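Local coordinates for protein peptidoglycan glycosyltransferase (Atopobium parvulum, PDB 4OVD) that is a penicillin-binding protein that carries a dimerisation domain and a penicillin-binding domain on one chain, at residues 523-528 with 552-557; 480-485 with 548-553; 320-325 with 329-334; 342-347 with 357-362. All coordinates share one frame; numbering follows the deposited sequence.

Interaction 1. Residues 523-528 with 552-557; sequences SDLMVY and DAATRL
Leu525 and Ala554 bring the two backbones closest, their CA atoms 7.5 Å apart, where the early part of strand 525-532 passes the last turn of helix 542-556. Leu525 carries nearly the whole contact from the strand side. Its CG is anti to the backbone N (chi1 180°), which extends the branched end toward the helix, and the two methyls divide the work. CD2 settles in the angle between two successive helix residues: it lies 3.9 Å from Ala553 CB, and it meets Ala554 through both the backbone N and, at 4.2 Å, the methyl CB. CD1 touches the same Ala553 CB at 4.0 Å and comes within 4.5 Å of Leu557 CD1. The Ala553 methyl is thus met by both tips of the leucine. Leu557, the first residue to leave helical backbone angles, extends the apolar patch past the helix end.

In the fold, this is the C-terminal helix lying on one face of the five-stranded antiparallel sheet of the penicillin-binding domain. Val527, two residues on, packs on Phe546, Phe549 and Ala550 of the same helix, while Met526, a selenomethionine, turns to helix 418-429. Helix 225-242 flanks the contact: its Leu227 touches Ala553.

Only carbon tips and one helix amide meet here, about 150 Å² of surface being buried. The strand's backbone polar groups bond instead to neighbouring strands, as Leu525 does with Val518, so shape rather than polar pairing holds helix against sheet.

Interaction 2. Residues 480-485 with 548-553; sequences AGIYGY and QFAKDA
Ile482 packs its two branches against adjacent helix residues, Ala550 and Lys551. CD1 rests 3.9 Å from Ala550 CB and equally near Lys551 N. The other branch, CG2, lies anti to the backbone N (chi1 of Ile482 is -55°) and leans on the aliphatic part of Lys551, 3.8 Å from its CD. The two side chains cross at a slant, and the bend at chi2 of Lys551 (59°) swings its chain over the isoleucine.

Segment 480-485 belongs to the loop leading into strand 487-495, an outermost strand of the five-stranded sheet and the one with the family's Lys-Thr-Gly sequence; the contact joins this approach to helix 542-556. A type II beta turn from Ile482 to Tyr485, closed by Tyr485 N to Ile482 O at 3.0 Å, puts both residues on the helix side. Gly484 occupies its third position with a positive phi (89°).

Charge enters only at the end of Lys551. NZ comes to the edge of the Tyr485 ring, in its plane and 3.9 Å from CE1, so this is not a cation-pi contact over the face. The hydroxyl of that tyrosine is hydrogen-bonded to Ile559 O.

Interaction 3. Residues 320-325 with 329-334; sequences PTELQV and KVTDDD
Leu323 and Val330 form the hydrogen-bonded pair of a small antiparallel beta hairpin, strands 322-325 and 328-331, in the penicillin-binding domain. Each residue both donates to and accepts from the other. Val330 N gives to Leu323 O at 2.6 Å, a short and nearly straight bond (167° at the hydrogen) lying in the carbonyl plane. In return Leu323 N gives to Val330 O at 2.9 Å, rather more bent (155°) and with the donor tilted from that plane. Both acceptors also take a CA-H...O contact: Glu322 CA sits 3.1 Å from Val330 O, and Lys329 CA 3.3 Å from Leu323 O.

Glu322, Lys329 and Thr331 share one face of the hairpin. There the Glu322 carboxylate approaches the lysine chain rather than its ammonium group: OE1 is 3.3 Å from Lys329 CD but 4.0 Å from NZ, too far for a salt bridge. The other face, with Leu323 and Val330, turns to the start of helix 353-364, where Leu323 touches Val354 and Val330 touches Asn353.

Beyond the strands, the Asp332 carboxylate is well supplied. OD1 accepts from Val354 N, while OD2 takes Ser352 OG and a salt bridge from Arg336 NH2. Ser352 and Asn353 lie in a Ser-Ser-Asn sequence that fits the family's SxN motif, so the hairpin's exit is tied directly to that turn. The backbone is less fortunate: Asp332 N is buried by the contact without a partner in the model, its neighbour Thr321 O standing 4.1 Å off.

Interaction 4. Residues 342-347 with 357-362; sequences MSVREM and AFLETQ
Val344 and Met347 both reach Leu359; Val344 CA and Leu359 CA lie 8.6 Å apart. Segment 342-347 begins in strand 340-343, where Met342 pairs through its backbone with Phe317, and runs straight into helix 344-350. Ser343 is the N-cap: its OG accepts from Glu346 N at 2.9 Å (156° at the hydrogen), tying down a first-turn amide of the helix.

Next, Val344 sends CG1 to Leu359 CD1 at 4.3 Å, a light touch; it also packs on Phe311 and Met467. Arg345 and Glu346 leave the interface, the first for a salt bridge with Asp466, the second for Arg349 and Arg350. Met347, a selenomethionine, then closes the contact. Its chain is extended beyond CG (chi2 175°), which carries SE across the end of Leu359 at a slant, 3.7 Å from CD1 and 3.8 Å from CG. Phe317 and Ile319 of the neighbouring strand 316-319 also touch Met347.

Helices 344-350 and 353-364, consecutive in the chain, are thus joined here through the branched end of Leu359. Since selenium meets only hydrocarbon across this contact, and Val344 adds a methyl, the contact is dispersive and sets no direction as a hydrogen bond would.

The four contacts fall into two pairs at separate places in the fold. Interactions 1 and 2 use the same C-terminal helix and have centres about 8 Å apart; Leu525 CD2 packs 3.7 Å from Ala550 O. Interactions 3 and 4 have centres about 12 Å apart and meet where Leu323 CD2 comes within 3.8 Å of Phe358 N, so the hairpin packs on helix 353-364, which also carries Leu359 of interaction 4. Between the pairs, centres are about 30 to 37 Å apart. Interaction 2 adjoins the strand with the Lys-Thr-Gly sequence and interaction 3 the probable SxN motif. A bound calcium ion lies about 10 Å from the Asp332 side chain and about 12 Å from that of Met347.

Interaction 1. Residues 523-528 with 552-557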
# COMPACT_ATOMS: atom_id res chain seq x y z
N SER A 523 1.48 -17.18 -3.73
CA SER A 523 0.62 -16.36 -2.89
C SER A 523 1.28 -15.93 -1.58
O SER A 523 0.64 -15.87 -0.54
CB SER A 523 -0.71 -17.11 -2.59
OG SER A 523 -1.37 -17.50 -3.79
N ASP A 524 2.56 -15.63 -1.64
CA ASP A 524 3.25 -15.28 -0.45
C ASP A 524 3.82 -13.88 -0.41
O ASP A 524 4.12 -13.43 0.68
CB ASP A 524 4.39 -16.29 -0.21
CG ASP A 524 3.88 -17.70 0.19
OD1 ASP A 524 3.01 -17.78 1.07
OD2 ASP A 524 4.39 -18.71 -0.34
N LEU A 525 3.96 -13.19 -1.54
CA LEU A 525 4.61 -11.86 -1.47
C LEU A 525 4.30 -10.80 -2.53
O LEU A 525 4.44 -11.04 -3.74
CB LEU A 525 6.13 -12.10 -1.49
CG LEU A 525 7.02 -10.85 -1.44
CD1 LEU A 525 6.95 -10.13 -0.10
CD2 LEU A 525 8.45 -11.29 -1.64
N MSE A 526 3.98 -9.59 -2.06
CA MSE A 526 3.77 -8.49 -2.92
C MSE A 526 4.45 -7.33 -2.22
O MSE A 526 4.40 -7.19 -1.00
CB MSE A 526 2.26 -8.28 -3.06
CG MSE A 526 1.85 -7.38 -4.20
SE MSE A 526 -0.15 -7.15 -4.27
CE MSE A 526 -0.10 -6.06 -2.69
N VAL A 527 5.08 -6.48 -3.00
CA VAL A 527 5.79 -5.35 -2.48
C VAL A 527 5.43 -4.11 -3.27
O VAL A 527 5.23 -4.18 -4.53
CB VAL A 527 7.27 -5.57 -2.64
CG1 VAL A 527 8.02 -4.28 -2.47
CG2 VAL A 527 7.77 -6.69 -1.75
N TYR A 528 5.35 -3.00 -2.52
CA TYR A 528 5.08 -1.68 -3.06
C TYR A 528 6.19 -0.73 -2.71
O TYR A 528 6.64 -0.70 -1.59
CB TYR A 528 3.76 -1.05 -2.49
CG TYR A 528 3.63 0.41 -2.91
CD1 TYR A 528 4.14 1.42 -2.14
CD2 TYR A 528 2.99 0.76 -4.08
CE1 TYR A 528 4.00 2.75 -2.53
CE2 TYR A 528 2.89 2.05 -4.48
CZ TYR A 528 3.38 3.05 -3.69
OH TYR A 528 3.28 4.36 -4.14
N ASP A 552 15.31 -9.48 -1.23
CA ASP A 552 15.60 -9.62 0.20
C ASP A 552 14.37 -10.08 0.95
O ASP A 552 14.49 -10.83 1.88
CB ASP A 552 16.05 -8.31 0.83
CG ASP A 552 17.37 -7.84 0.29
OD1 ASP A 552 17.99 -8.59 -0.51
OD2 ASP A 552 17.78 -6.72 0.64
N ALA A 553 13.18 -9.60 0.60
CA ALA A 553 12.01 -10.08 1.31
C ALA A 553 11.85 -11.58 1.01
O ALA A 553 11.55 -12.36 1.91
CB ALA A 553 10.76 -9.32 0.88
N ALA A 554 12.01 -11.99 -0.25
CA ALA A 554 11.88 -13.40 -0.61
C ALA A 554 12.94 -14.31 0.02
O ALA A 554 12.66 -15.45 0.37
CB ALA A 554 11.90 -13.55 -2.12
N THR A 555 14.17 -13.83 0.19
CA THR A 555 15.16 -14.73 0.77
C THR A 555 14.75 -14.91 2.26
O THR A 555 14.52 -16.01 2.74
CB THR A 555 16.61 -14.21 0.65
OG1 THR A 555 16.87 -13.22 1.65
CG2 THR A 555 16.90 -13.65 -0.73
N ARG A 556 14.63 -13.79 2.96
CA ARG A 556 14.22 -13.78 4.34
C ARG A 556 13.01 -14.67 4.60
O ARG A 556 12.89 -15.23 5.67
CB ARG A 556 13.90 -12.35 4.76
CG ARG A 556 13.63 -12.13 6.25
CD ARG A 556 14.89 -12.26 7.10
NE ARG A 556 14.59 -11.98 8.51
CZ ARG A 556 14.51 -12.88 9.49
NH1 ARG A 556 14.79 -14.16 9.28
NH2 ARG A 556 14.20 -12.49 10.71
N LEU A 557 12.09 -14.78 3.66
CA LEU A 557 10.92 -15.60 3.89
C LEU A 557 11.06 -16.99 3.25
O LEU A 557 12.16 -17.40 2.83
CB LEU A 557 9.67 -14.87 3.39
CG LEU A 557 9.43 -13.47 3.96
CD1 LEU A 557 8.25 -12.83 3.25
CD2 LEU A 557 9.19 -13.49 5.46

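Interaction 2. Residues 480-485 with 548-553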
# COMPACT_ATOMS: atom_id res chain seq x y z
N ALA A 480 12.32 -4.26 -12.57
CA ALA A 480 11.78 -4.87 -11.35
C ALA A 480 12.01 -6.36 -11.40
O ALA A 480 11.84 -7.05 -10.40
CB ALA A 480 10.32 -4.57 -11.19
N GLY A 481 12.40 -6.91 -12.54
CA GLY A 481 12.66 -8.35 -12.62
C GLY A 481 13.71 -8.84 -11.63
O GLY A 481 14.61 -8.12 -11.27
N ILE A 482 13.57 -10.08 -11.16
CA ILE A 482 14.50 -10.63 -10.20
C ILE A 482 14.87 -12.03 -10.70
O ILE A 482 13.99 -12.91 -10.86
CB ILE A 482 13.90 -10.80 -8.78
CG1 ILE A 482 13.31 -9.47 -8.24
CG2 ILE A 482 14.98 -11.33 -7.85
CD1 ILE A 482 12.37 -9.69 -7.07
N TYR A 483 16.16 -12.22 -10.94
CA TYR A 483 16.69 -13.47 -11.44
C TYR A 483 16.19 -14.66 -10.61
O TYR A 483 16.35 -14.64 -9.40
CB TYR A 483 18.22 -13.43 -11.41
CG TYR A 483 18.78 -14.70 -12.02
CD1 TYR A 483 18.59 -14.98 -13.37
CD2 TYR A 483 19.46 -15.63 -11.23
CE1 TYR A 483 19.09 -16.16 -13.93
CE2 TYR A 483 19.96 -16.79 -11.77
CZ TYR A 483 19.77 -17.06 -13.12
OH TYR A 483 20.29 -18.22 -13.61
N GLY A 484 15.60 -15.66 -11.27
CA GLY A 484 15.06 -16.87 -10.61
C GLY A 484 13.59 -16.81 -10.14
O GLY A 484 13.04 -17.81 -9.66
N TYR A 485 12.93 -15.66 -10.27
CA TYR A 485 11.55 -15.54 -9.81
C TYR A 485 10.64 -15.01 -10.87
O TYR A 485 11.07 -14.46 -11.84
CB TYR A 485 11.51 -14.57 -8.63
CG TYR A 485 12.27 -15.03 -7.40
CD1 TYR A 485 13.63 -14.77 -7.24
CD2 TYR A 485 11.61 -15.68 -6.37
CE1 TYR A 485 14.29 -15.20 -6.10
CE2 TYR A 485 12.25 -16.09 -5.25
CZ TYR A 485 13.59 -15.85 -5.12
OH TYR A 485 14.16 -16.28 -3.98
N GLN A 548 15.60 -5.11 -5.64
CA GLN A 548 16.47 -5.38 -4.51
C GLN A 548 15.69 -5.68 -3.22
O GLN A 548 15.97 -6.67 -2.53
CB GLN A 548 17.45 -4.22 -4.30
CG GLN A 548 18.29 -4.34 -3.02
CD GLN A 548 19.18 -5.60 -2.87
OE1 GLN A 548 19.75 -5.85 -1.79
NE2 GLN A 548 19.33 -6.38 -3.94
N PHE A 549 14.67 -4.90 -2.89
CA PHE A 549 14.00 -5.18 -1.68
C PHE A 549 13.10 -6.45 -1.74
O PHE A 549 13.01 -7.24 -0.78
CB PHE A 549 13.21 -3.95 -1.22
CG PHE A 549 12.44 -4.21 0.00
CD1 PHE A 549 13.08 -4.28 1.22
CD2 PHE A 549 11.07 -4.41 -0.06
CE1 PHE A 549 12.38 -4.56 2.37
CE2 PHE A 549 10.37 -4.71 1.07
CZ PHE A 549 11.02 -4.77 2.30
N ALA A 550 12.44 -6.67 -2.84
CA ALA A 550 11.56 -7.84 -2.92
C ALA A 550 12.37 -9.15 -2.88
O ALA A 550 11.91 -10.14 -2.33
CB ALA A 550 10.70 -7.78 -4.15
N LYS A 551 13.59 -9.08 -3.40
CA LYS A 551 14.56 -10.20 -3.41
C LYS A 551 14.88 -10.51 -1.97
O LYS A 551 14.70 -11.66 -1.52
CB LYS A 551 15.80 -9.76 -4.20
CG LYS A 551 17.04 -10.60 -4.12
CD LYS A 551 16.77 -12.00 -4.58
CE LYS A 551 18.10 -12.76 -4.64
NZ LYS A 551 17.87 -14.20 -4.89
N ASP A 552 15.31 -9.48 -1.23
CA ASP A 552 15.60 -9.62 0.20
C ASP A 552 14.37 -10.08 0.95
O ASP A 552 14.49 -10.83 1.88
CB ASP A 552 16.05 -8.31 0.83
CG ASP A 552 17.37 -7.84 0.29
OD1 ASP A 552 17.99 -8.59 -0.51
OD2 ASP A 552 17.78 -6.72 0.64
N ALA A 553 13.18 -9.60 0.60
CA ALA A 553 12.01 -10.08 1.31
C ALA A 553 11.85 -11.58 1.01
O ALA A 553 11.55 -12.36 1.91
CB ALA A 553 10.76 -9.32 0.88

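Interaction 3. Residues 320-325 with 329-334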
# COMPACT_ATOMS: atom_id res chain seq x y z
N PRO A 320 -5.71 6.16 -31.05
CA PRO A 320 -5.13 7.39 -31.60
C PRO A 320 -4.00 7.95 -30.78
O PRO A 320 -3.72 7.46 -29.68
CB PRO A 320 -6.32 8.38 -31.64
CG PRO A 320 -7.24 7.88 -30.58
CD PRO A 320 -7.04 6.39 -30.47
N THR A 321 -3.35 9.00 -31.29
CA THR A 321 -2.21 9.59 -30.55
C THR A 321 -2.72 10.35 -29.41
O THR A 321 -2.01 10.54 -28.44
CB THR A 321 -1.38 10.57 -31.43
OG1 THR A 321 -2.31 11.37 -32.15
CG2 THR A 321 -0.55 9.83 -32.47
N GLU A 322 -3.95 10.84 -29.52
CA GLU A 322 -4.54 11.60 -28.46
C GLU A 322 -6.02 11.36 -28.51
O GLU A 322 -6.48 10.93 -29.52
CB GLU A 322 -4.29 13.11 -28.65
CG GLU A 322 -4.83 13.65 -29.98
CD GLU A 322 -4.58 15.16 -30.20
OE1 GLU A 322 -3.84 15.79 -29.42
OE2 GLU A 322 -5.13 15.73 -31.17
N LEU A 323 -6.71 11.64 -27.41
CA LEU A 323 -8.16 11.50 -27.33
C LEU A 323 -8.72 12.65 -26.53
O LEU A 323 -8.14 13.03 -25.52
CB LEU A 323 -8.52 10.19 -26.62
CG LEU A 323 -10.01 9.78 -26.47
CD1 LEU A 323 -10.75 9.63 -27.78
CD2 LEU A 323 -10.12 8.47 -25.70
N GLN A 324 -9.84 13.22 -26.98
CA GLN A 324 -10.51 14.30 -26.25
C GLN A 324 -11.38 13.65 -25.15
O GLN A 324 -12.22 12.80 -25.44
CB GLN A 324 -11.39 15.10 -27.21
CG GLN A 324 -12.18 16.27 -26.60
CD GLN A 324 -11.31 17.46 -26.18
OE1 GLN A 324 -11.70 18.26 -25.31
NE2 GLN A 324 -10.12 17.58 -26.77
N VAL A 325 -11.13 14.01 -23.90
CA VAL A 325 -11.95 13.53 -22.76
C VAL A 325 -12.47 14.77 -22.06
O VAL A 325 -11.68 15.54 -21.47
CB VAL A 325 -11.16 12.69 -21.74
CG1 VAL A 325 -10.70 11.38 -22.39
CG2 VAL A 325 -9.99 13.49 -21.17
N LYS A 329 -7.38 17.09 -23.73
CA LYS A 329 -6.95 15.96 -24.53
C LYS A 329 -6.09 15.02 -23.68
O LYS A 329 -5.46 15.45 -22.71
CB LYS A 329 -6.25 16.45 -25.80
CG LYS A 329 -4.97 17.22 -25.58
CD LYS A 329 -4.40 17.82 -26.87
CE LYS A 329 -5.23 18.98 -27.41
NZ LYS A 329 -4.61 19.65 -28.59
N VAL A 330 -6.17 13.73 -23.93
CA VAL A 330 -5.33 12.77 -23.22
C VAL A 330 -4.29 12.40 -24.27
O VAL A 330 -4.62 12.29 -25.46
CB VAL A 330 -6.14 11.57 -22.75
CG1 VAL A 330 -5.27 10.48 -22.10
CG2 VAL A 330 -7.17 12.05 -21.78
N THR A 331 -3.04 12.27 -23.83
CA THR A 331 -1.94 11.91 -24.68
C THR A 331 -0.99 10.92 -23.99
O THR A 331 -1.04 10.74 -22.79
CB THR A 331 -1.05 13.13 -25.03
OG1 THR A 331 -0.60 13.75 -23.81
CG2 THR A 331 -1.76 14.13 -25.88
N ASP A 332 -0.18 10.26 -24.79
CA ASP A 332 0.87 9.37 -24.36
C ASP A 332 2.25 10.08 -24.70
O ASP A 332 2.42 10.67 -25.79
CB ASP A 332 0.85 8.05 -25.20
CG ASP A 332 -0.37 7.12 -24.90
OD1 ASP A 332 -0.97 7.36 -23.86
OD2 ASP A 332 -0.66 6.11 -25.69
N ASP A 333 3.22 10.00 -23.80
CA ASP A 333 4.61 10.50 -24.06
C ASP A 333 5.33 9.37 -24.87
O ASP A 333 5.89 8.42 -24.28
CB ASP A 333 5.32 10.81 -22.74
CG ASP A 333 5.46 9.56 -21.82
OD1 ASP A 333 4.94 8.48 -22.19
OD2 ASP A 333 6.04 9.67 -20.71
N ASP A 334 5.34 9.46 -26.21
CA ASP A 334 5.81 8.34 -27.04
C ASP A 334 6.33 8.77 -28.40
O ASP A 334 6.38 9.97 -28.69
CB ASP A 334 4.66 7.28 -27.18
CG ASP A 334 3.36 7.87 -27.82
OD1 ASP A 334 3.36 9.03 -28.30
OD2 ASP A 334 2.31 7.18 -27.81

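Interaction 4. Residues 342-347 with 357-362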
# COMPACT_ATOMS: atom_id res chain seq x y z
N MSE A 342 -3.25 -1.66 -30.71
CA MSE A 342 -2.65 -2.16 -29.47
C MSE A 342 -3.60 -3.08 -28.80
O MSE A 342 -4.80 -2.82 -28.79
CB MSE A 342 -2.47 -1.01 -28.43
CG MSE A 342 -1.66 0.18 -28.83
SE MSE A 342 -1.68 1.34 -27.23
CE MSE A 342 -0.88 2.93 -28.08
N SER A 343 -3.12 -4.24 -28.36
CA SER A 343 -3.95 -5.15 -27.55
C SER A 343 -4.05 -4.49 -26.15
O SER A 343 -3.26 -3.58 -25.84
CB SER A 343 -3.30 -6.50 -27.45
OG SER A 343 -2.04 -6.37 -26.77
N VAL A 344 -4.99 -4.94 -25.34
CA VAL A 344 -5.15 -4.46 -23.99
C VAL A 344 -3.84 -4.76 -23.27
O VAL A 344 -3.35 -3.95 -22.48
CB VAL A 344 -6.32 -5.12 -23.26
CG1 VAL A 344 -6.35 -4.69 -21.78
CG2 VAL A 344 -7.63 -4.78 -23.95
N ARG A 345 -3.29 -5.94 -23.51
CA ARG A 345 -1.95 -6.32 -22.95
C ARG A 345 -0.90 -5.24 -23.32
O ARG A 345 -0.17 -4.72 -22.48
CB ARG A 345 -1.49 -7.68 -23.49
CG ARG A 345 -0.12 -8.09 -23.00
CD ARG A 345 0.37 -9.32 -23.75
NE ARG A 345 -0.56 -10.43 -23.67
CZ ARG A 345 -0.67 -11.22 -22.61
NH1 ARG A 345 0.12 -11.05 -21.54
NH2 ARG A 345 -1.54 -12.22 -22.63
N GLU A 346 -0.88 -4.84 -24.55
CA GLU A 346 0.08 -3.79 -24.96
C GLU A 346 -0.18 -2.44 -24.28
O GLU A 346 0.75 -1.74 -23.97
CB GLU A 346 0.00 -3.65 -26.47
CG GLU A 346 0.87 -2.56 -27.05
CD GLU A 346 2.34 -2.73 -26.78
OE1 GLU A 346 2.76 -3.87 -26.36
OE2 GLU A 346 3.04 -1.71 -26.97
N MSE A 347 -1.44 -2.06 -24.05
CA MSE A 347 -1.70 -0.74 -23.42
C MSE A 347 -1.13 -0.75 -22.05
O MSE A 347 -0.57 0.28 -21.57
CB MSE A 347 -3.20 -0.50 -23.33
CG MSE A 347 -3.82 -0.44 -24.68
SE MSE A 347 -5.80 -0.29 -24.47
CE MSE A 347 -6.38 -0.90 -26.22
N ALA A 357 -8.18 5.38 -21.46
CA ALA A 357 -9.37 6.27 -21.54
C ALA A 357 -10.29 5.75 -22.63
O ALA A 357 -11.49 5.92 -22.57
CB ALA A 357 -8.96 7.68 -21.88
N PHE A 358 -9.72 5.23 -23.70
CA PHE A 358 -10.52 4.67 -24.76
C PHE A 358 -11.32 3.49 -24.22
O PHE A 358 -12.57 3.38 -24.42
CB PHE A 358 -9.62 4.20 -25.90
CG PHE A 358 -10.34 3.40 -26.92
CD1 PHE A 358 -10.45 2.02 -26.77
CD2 PHE A 358 -10.85 3.99 -28.07
CE1 PHE A 358 -11.12 1.25 -27.71
CE2 PHE A 358 -11.51 3.22 -29.02
CZ PHE A 358 -11.67 1.84 -28.81
N LEU A 359 -10.65 2.64 -23.45
CA LEU A 359 -11.34 1.45 -22.93
C LEU A 359 -12.49 1.84 -22.06
O LEU A 359 -13.61 1.35 -22.21
CB LEU A 359 -10.39 0.55 -22.17
CG LEU A 359 -9.31 -0.19 -22.98
CD1 LEU A 359 -8.49 -0.99 -22.00
CD2 LEU A 359 -9.96 -1.10 -24.02
N GLU A 360 -12.26 2.77 -21.16
CA GLU A 360 -13.33 3.18 -20.24
C GLU A 360 -14.41 3.89 -20.96
O GLU A 360 -15.57 3.72 -20.60
CB GLU A 360 -12.80 4.09 -19.12
CG GLU A 360 -13.74 4.35 -17.94
CD GLU A 360 -14.90 5.27 -18.24
OE1 GLU A 360 -14.74 6.15 -19.10
OE2 GLU A 360 -15.93 5.16 -17.52
N THR A 361 -14.08 4.75 -21.91
CA THR A 361 -15.15 5.52 -22.52
C THR A 361 -15.94 4.76 -23.58
O THR A 361 -17.10 4.93 -23.67
CB THR A 361 -14.67 6.86 -23.13
OG1 THR A 361 -13.70 6.58 -24.12
CG2 THR A 361 -14.05 7.81 -22.07
N GLN A 362 -15.30 3.92 -24.37
CA GLN A 362 -15.98 3.20 -25.44
C GLN A 362 -16.49 1.83 -25.06
O GLN A 362 -17.39 1.34 -25.69
CB GLN A 362 -15.02 3.02 -26.60
CG GLN A 362 -14.47 4.34 -27.13
CD GLN A 362 -15.56 5.22 -27.72
OE1 GLN A 362 -15.70 6.40 -27.38
NE2 GLN A 362 -16.39 4.62 -28.53